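Local coordinates for protein pyruvate kinase 1 (Trypanosoma brucei brucei, PDB 4KCT) that catalyses phosphoryl transfer from phosphoenolpyruvate to ADP, giving pyruvate and ATP, and also decarboxylates oxaloacetate to pyruvate, at residues A211-T216 with K239-Q244; I259-G264 with C281-C286. One frame throughout, in Å; residues are numbered along the deposited sequence. Where two conformers were deposited one is given.

Contact 1 (A211-T216 with K239-Q244); sequences ASFIRT and KIENHQ. With MG (magnesium ion), chain C; PYR (pyruvic acid), chain E.
K239 N donates to A211 O (2.9 Å) and I214 N to K239 O, so strands 208-211 and 235-240, parallel neighbours in the TIM barrel, stay joined as the first runs out into its C-terminal loop. At this catalytic end of the barrel E241 turns its carboxylate between loop and metal. E241 OE1 binds the magnesium ion at 2.0 Å. E241 OE2 takes F213 N on its anti lone pair, 2.8 Å away, and a water that is a magnesium ligand; this double hold probably fixes the carboxylate's rotation. D265 also binds the magnesium ion. The CB of E241 sits over the centre of the F213 ring, a CH-pi contact 3.8 Å from the centroid, while N242 CB meets CE1. K239, bent at chi3 (50°), swings NZ to S212 OG (3.0 Å) and to O3 of pyruvate; D84 forms a salt bridge with the same NZ, and S212 OG also bonds to T85 O. In one of two conformers, the aliphatic part of R215 runs beside Q244, its guanidinium bonded to L187 O and P188 O, and R215 NE reaches F213 O at 2.8 Å, almost straight (176°). A water bridges I214 O, E241 N and N242 OD1.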
loop_
_atom_site.group_PDB
_atom_site.type_symbol
_atom_site.label_atom_id
_atom_site.label_comp_id
_atom_site.label_asym_id
_atom_site.label_seq_id
_atom_site.Cartn_x
_atom_site.Cartn_y
_atom_site.Cartn_z
ATOM N N ALA A 211 -4.426 -38.811 3.846
ATOM C CA ALA A 211 -5.210 -39.596 2.889
ATOM C C ALA A 211 -4.643 -39.397 1.494
ATOM O O ALA A 211 -4.598 -38.269 0.987
ATOM C CB ALA A 211 -6.681 -39.163 2.925
ATOM N N SER A 212 -4.191 -40.492 0.888
ATOM C CA SER A 212 -3.479 -40.440 -0.383
ATOM C C SER A 212 -4.367 -40.135 -1.567
ATOM O O SER A 212 -5.558 -40.562 -1.625
ATOM C CB SER A 212 -2.707 -41.739 -0.628
ATOM O OG SER A 212 -1.610 -41.835 0.261
ATOM N N PHE A 213 -3.794 -39.394 -2.512
ATOM C CA PHE A 213 -4.407 -39.164 -3.837
ATOM C C PHE A 213 -5.835 -38.648 -3.775
ATOM O O PHE A 213 -6.705 -39.097 -4.538
ATOM C CB PHE A 213 -4.350 -40.447 -4.702
ATOM C CG PHE A 213 -3.320 -40.381 -5.788
ATOM C CD1 PHE A 213 -3.602 -39.715 -6.988
ATOM C CD2 PHE A 213 -2.002 -40.799 -5.542
ATOM C CE1 PHE A 213 -2.617 -39.558 -7.963
ATOM C CE2 PHE A 213 -1.016 -40.653 -6.517
ATOM C CZ PHE A 213 -1.316 -40.002 -7.717
ATOM N N ILE A 214 -6.059 -37.622 -2.966
ATOM C CA ILE A 214 -7.381 -37.005 -2.909
ATOM C C ILE A 214 -7.620 -36.149 -4.167
ATOM O O ILE A 214 -6.849 -35.217 -4.469
ATOM C CB ILE A 214 -7.547 -36.163 -1.615
ATOM C CG1 ILE A 214 -7.526 -37.092 -0.370
ATOM C CG2 ILE A 214 -8.832 -35.333 -1.660
ATOM C CD1 ILE A 214 -8.657 -38.132 -0.318
ATOM N N ARG A 215 -8.671 -36.490 -4.908
ATOM C CA ARG A 215 -8.910 -35.816 -6.168
ATOM C C ARG A 215 -10.070 -34.840 -6.095
ATOM O O ARG A 215 -10.138 -33.904 -6.890
ATOM C CB ARG A 215 -9.086 -36.823 -7.303
ATOM C CG ARG A 215 -7.821 -37.626 -7.595
ATOM C CD ARG A 215 -8.141 -39.085 -7.915
ATOM N NE ARG A 215 -8.209 -39.947 -6.724
ATOM C CZ ARG A 215 -8.950 -41.054 -6.654
ATOM N NH1 ARG A 215 -8.935 -41.821 -5.563
ATOM N NH2 ARG A 215 -9.673 -41.418 -7.701
ATOM N N THR A 216 -10.998 -35.076 -5.156
ATOM C CA THR A 216 -12.228 -34.270 -5.033
ATOM C C THR A 216 -12.611 -34.147 -3.568
ATOM O O THR A 216 -12.243 -34.997 -2.742
ATOM C CB THR A 216 -13.444 -34.941 -5.752
ATOM O OG1 THR A 216 -13.732 -36.180 -5.107
ATOM C CG2 THR A 216 -13.154 -35.205 -7.231
ATOM N N LYS A 239 -3.902 -35.467 0.918
ATOM C CA LYS A 239 -2.656 -35.349 0.165
ATOM C C LYS A 239 -2.963 -35.016 -1.276
ATOM O O LYS A 239 -3.781 -35.677 -1.921
ATOM C CB LYS A 239 -1.832 -36.633 0.239
ATOM C CG LYS A 239 -1.546 -37.058 1.683
ATOM C CD LYS A 239 -0.957 -38.476 1.744
ATOM C CE LYS A 239 0.207 -38.657 0.786
ATOM N NZ LYS A 239 0.692 -40.074 0.850
ATOM N N ILE A 240 -2.432 -33.892 -1.718
ATOM C CA ILE A 240 -2.606 -33.452 -3.093
ATOM C C ILE A 240 -1.463 -34.020 -3.942
ATOM O O ILE A 240 -0.288 -33.638 -3.763
ATOM C CB ILE A 240 -2.580 -31.909 -3.153
ATOM C CG1 ILE A 240 -3.632 -31.332 -2.211
ATOM C CG2 ILE A 240 -2.733 -31.392 -4.602
ATOM C CD1 ILE A 240 -5.062 -31.757 -2.544
ATOM N N GLU A 241 -1.799 -34.907 -4.883
ATOM C CA GLU A 241 -0.780 -35.692 -5.557
ATOM C C GLU A 241 -0.896 -35.676 -7.076
ATOM O O GLU A 241 -0.133 -36.370 -7.745
ATOM C CB GLU A 241 -0.807 -37.161 -5.072
ATOM C CG GLU A 241 -0.928 -37.329 -3.581
ATOM C CD GLU A 241 -0.285 -38.618 -3.089
ATOM O OE1 GLU A 241 0.955 -38.753 -3.217
ATOM O OE2 GLU A 241 -0.980 -39.408 -2.441
ATOM N N ASN A 242 -1.908 -34.986 -7.612
ATOM C CA ASN A 242 -2.119 -34.956 -9.068
ATOM C C ASN A 242 -2.915 -33.727 -9.480
ATOM O O ASN A 242 -3.265 -32.894 -8.624
ATOM C CB ASN A 242 -2.818 -36.261 -9.564
ATOM C CG ASN A 242 -4.348 -36.217 -9.411
ATOM O OD1 ASN A 242 -4.882 -35.622 -8.463
ATOM N ND2 ASN A 242 -5.055 -36.902 -10.324
ATOM N N HIS A 243 -3.144 -33.560 -10.781
ATOM C CA HIS A 243 -3.697 -32.297 -11.259
ATOM C C HIS A 243 -5.127 -32.085 -10.759
ATOM O O HIS A 243 -5.547 -30.952 -10.547
ATOM C CB HIS A 243 -3.621 -32.193 -12.779
ATOM C CG HIS A 243 -4.743 -32.890 -13.470
ATOM N ND1 HIS A 243 -4.828 -34.248 -13.511
ATOM C CD2 HIS A 243 -5.965 -32.400 -13.957
ATOM C CE1 HIS A 243 -6.006 -34.600 -14.078
ATOM N NE2 HIS A 243 -6.706 -33.468 -14.335
ATOM N N GLN A 244 -5.888 -33.172 -10.579
ATOM C CA GLN A 244 -7.263 -33.065 -10.034
ATOM C C GLN A 244 -7.275 -32.473 -8.644
ATOM O O GLN A 244 -8.090 -31.614 -8.345
ATOM C CB GLN A 244 -7.954 -34.444 -9.974
ATOM C CG GLN A 244 -8.150 -35.099 -11.324
ATOM C CD GLN A 244 -8.596 -36.555 -11.179
ATOM O OE1 GLN A 244 -7.785 -37.454 -10.920
ATOM N NE2 GLN A 244 -9.880 -36.753 -11.184
HETATM MG MG MG C . 2.435 -39.966 -2.683
HETATM C C PYR E . 4.403 -38.144 -2.009
HETATM O O PYR E . 5.233 -37.196 -1.939
HETATM O OXT PYR E . 3.961 -38.515 -3.134
HETATM C CA PYR E . 3.839 -38.737 -0.757
HETATM O O3 PYR E . 3.044 -39.692 -0.816
HETATM C CB PYR E . 4.150 -38.097 0.571
HETATM O O HOH W 1 -4.426 -35.437 -5.631
HETATM O O HOH W 2 0.639 -41.382 -2.337
HETATM O O HOH W 3 3.647 -41.702 -2.430
#

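Contact 2 (I259-G264 with C281-C286); sequences IMVARG and CIISKC. With PYR (pyruvic acid), chain E.
I259 lays its CG1 against the sulfur of C286, 3.4 Å from SG, and its CG2 against CG2 of I282 at 3.7 Å. This is the beta/alpha layer of the TIM barrel: strand 258-262 and helix 275-289, antiparallel within 8° over these segments, have axes 9.4 Å apart. The contact is wholly apolar, with no hydrogen bond between the segments. I282 is its hub, because the CG2 branch, anti to the backbone N, reaches both I259 CG2 and V261 CG2, the latter also at 3.7 Å. V261 CG2 has a looser neighbour in I283 CG1, 4.4 Å away. I259 and I282 cross at about a right angle and meet methyl to methyl. The other side of the strand faces the bound pyruvate: M260 SD lies 3.8 Å from the methyl carbon CB of pyruvate, and A262 CB packs on its C and CA. Past the strand, G264 N donates to carboxylate O of pyruvate (2.8 Å) at the first turn of helix 263-269. Strand 258-262 lies between strands 235-240 and 293-296; I240 and V293 from these neighbours also pack against helix 275-289, while helix 249-255 touches I259 through I252 and I253.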
loop_
_atom_site.group_PDB
_atom_site.type_symbol
_atom_site.label_atom_id
_atom_site.label_comp_id
_atom_site.label_asym_id
_atom_site.label_seq_id
_atom_site.Cartn_x
_atom_site.Cartn_y
_atom_site.Cartn_z
ATOM N N ILE A 259 -3.955 -30.098 4.722
ATOM C CA ILE A 259 -3.508 -30.494 3.382
ATOM C C ILE A 259 -2.038 -30.919 3.458
ATOM O O ILE A 259 -1.280 -30.340 4.201
ATOM C CB ILE A 259 -3.626 -29.311 2.402
ATOM C CG1 ILE A 259 -5.096 -28.886 2.255
ATOM C CG2 ILE A 259 -2.970 -29.654 1.064
ATOM C CD1 ILE A 259 -5.957 -29.963 1.564
ATOM N N MET A 260 -1.655 -31.940 2.702
ATOM C CA MET A 260 -0.237 -32.164 2.452
ATOM C C MET A 260 0.079 -31.944 0.993
ATOM O O MET A 260 -0.602 -32.451 0.125
ATOM C CB MET A 260 0.181 -33.598 2.861
ATOM C CG MET A 260 1.628 -33.877 2.506
ATOM S SD MET A 260 2.058 -35.628 2.526
ATOM C CE MET A 260 1.640 -36.056 4.214
ATOM N N VAL A 261 1.116 -31.168 0.724
ATOM C CA VAL A 261 1.618 -31.045 -0.624
ATOM C C VAL A 261 2.555 -32.217 -0.892
ATOM O O VAL A 261 3.675 -32.246 -0.383
ATOM C CB VAL A 261 2.370 -29.690 -0.825
ATOM C CG1 VAL A 261 2.878 -29.557 -2.267
ATOM C CG2 VAL A 261 1.451 -28.523 -0.460
ATOM N N ALA A 262 2.030 -33.257 -1.537
ATOM C CA ALA A 262 2.723 -34.534 -1.602
ATOM C C ALA A 262 3.595 -34.559 -2.863
ATOM O O ALA A 262 3.153 -34.981 -3.926
ATOM C CB ALA A 262 1.716 -35.679 -1.614
ATOM N N ARG A 263 4.756 -33.922 -2.772
ATOM C CA ARG A 263 5.506 -33.508 -3.956
ATOM C C ARG A 263 6.068 -34.658 -4.787
ATOM O O ARG A 263 6.395 -34.465 -5.945
ATOM C CB ARG A 263 6.621 -32.545 -3.577
ATOM C CG ARG A 263 6.074 -31.233 -3.034
ATOM C CD ARG A 263 7.199 -30.250 -2.814
ATOM N NE ARG A 263 8.307 -30.833 -2.047
ATOM C CZ ARG A 263 9.402 -30.155 -1.731
ATOM N NH1 ARG A 263 9.509 -28.887 -2.100
ATOM N NH2 ARG A 263 10.448 -30.777 -1.187
ATOM N N GLY A 264 6.200 -35.841 -4.176
ATOM C CA GLY A 264 6.750 -37.010 -4.872
ATOM C C GLY A 264 5.848 -37.416 -6.014
ATOM O O GLY A 264 6.204 -37.264 -7.202
ATOM N N CYS A 281 0.792 -21.914 -4.312
ATOM C CA CYS A 281 -0.651 -21.692 -4.369
ATOM C C CYS A 281 -1.414 -22.432 -3.246
ATOM O O CYS A 281 -2.154 -21.822 -2.498
ATOM C CB CYS A 281 -1.181 -22.126 -5.727
ATOM S SG CYS A 281 -2.978 -22.009 -5.833
ATOM N N ILE A 282 -1.090 -23.712 -3.049
ATOM C CA ILE A 282 -1.762 -24.529 -2.053
ATOM C C ILE A 282 -1.432 -24.057 -0.625
ATOM O O ILE A 282 -2.330 -23.909 0.218
ATOM C CB ILE A 282 -1.392 -26.004 -2.221
ATOM C CG1 ILE A 282 -2.007 -26.566 -3.515
ATOM C CG2 ILE A 282 -1.827 -26.816 -1.018
ATOM C CD1 ILE A 282 -1.377 -27.896 -3.923
ATOM N N ILE A 283 -0.168 -23.763 -0.363
ATOM C CA ILE A 283 0.177 -23.289 0.964
ATOM C C ILE A 283 -0.555 -21.989 1.297
ATOM O O ILE A 283 -1.172 -21.850 2.389
ATOM C CB ILE A 283 1.697 -23.124 1.151
ATOM C CG1 ILE A 283 2.367 -24.520 1.170
ATOM C CG2 ILE A 283 1.965 -22.360 2.453
ATOM C CD1 ILE A 283 3.921 -24.472 1.095
ATOM N N SER A 284 -0.533 -21.045 0.360
ATOM C CA SER A 284 -1.201 -19.754 0.587
ATOM C C SER A 284 -2.707 -19.916 0.758
ATOM O O SER A 284 -3.298 -19.291 1.626
ATOM C CB SER A 284 -0.879 -18.771 -0.534
ATOM O OG SER A 284 0.522 -18.417 -0.443
ATOM N N LYS A 285 -3.315 -20.793 -0.027
ATOM C CA LYS A 285 -4.740 -21.047 0.134
ATOM C C LYS A 285 -5.050 -21.621 1.517
ATOM O O LYS A 285 -6.060 -21.259 2.123
ATOM C CB LYS A 285 -5.271 -21.990 -0.973
ATOM C CG LYS A 285 -5.494 -21.284 -2.327
ATOM C CD LYS A 285 -5.967 -22.288 -3.375
ATOM C CE LYS A 285 -6.308 -21.616 -4.706
ATOM N NZ LYS A 285 -7.582 -20.867 -4.624
ATOM N N CYS A 286 -4.221 -22.547 1.996
ATOM C CA CYS A 286 -4.396 -23.071 3.361
ATOM C C CYS A 286 -4.218 -22.002 4.440
ATOM O O CYS A 286 -4.935 -22.012 5.443
ATOM C CB CYS A 286 -3.440 -24.249 3.628
ATOM S SG CYS A 286 -3.908 -25.741 2.704
HETATM C C PYR E . 4.403 -38.144 -2.009
HETATM O O PYR E . 5.233 -37.196 -1.939
HETATM O OXT PYR E . 3.961 -38.515 -3.134
HETATM C CA PYR E . 3.839 -38.737 -0.757
HETATM O O3 PYR E . 3.044 -39.692 -0.816
HETATM C CB PYR E . 4.150 -38.097 0.571
#

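From the N terminus, contact 1 closes first, bringing the loop after strand 208-211 to the end of strand 235-240 across helix 217-227. Contact 2 opens later and closes over helix 263-269, so the two follow in series without nesting or crossing. Their centres are about 10 Å apart, and they join directly through neighbouring strands: I240 N to M260 O and I240 O to A262 N are probable backbone hydrogen bonds, while E241 OE1 packs on A262 CB. Contact 1 thus ties the fourth and fifth barrel strands at the catalytic end, and contact 2 ties the sixth to its outer helix. Both touch pyruvate, bordering one pocket.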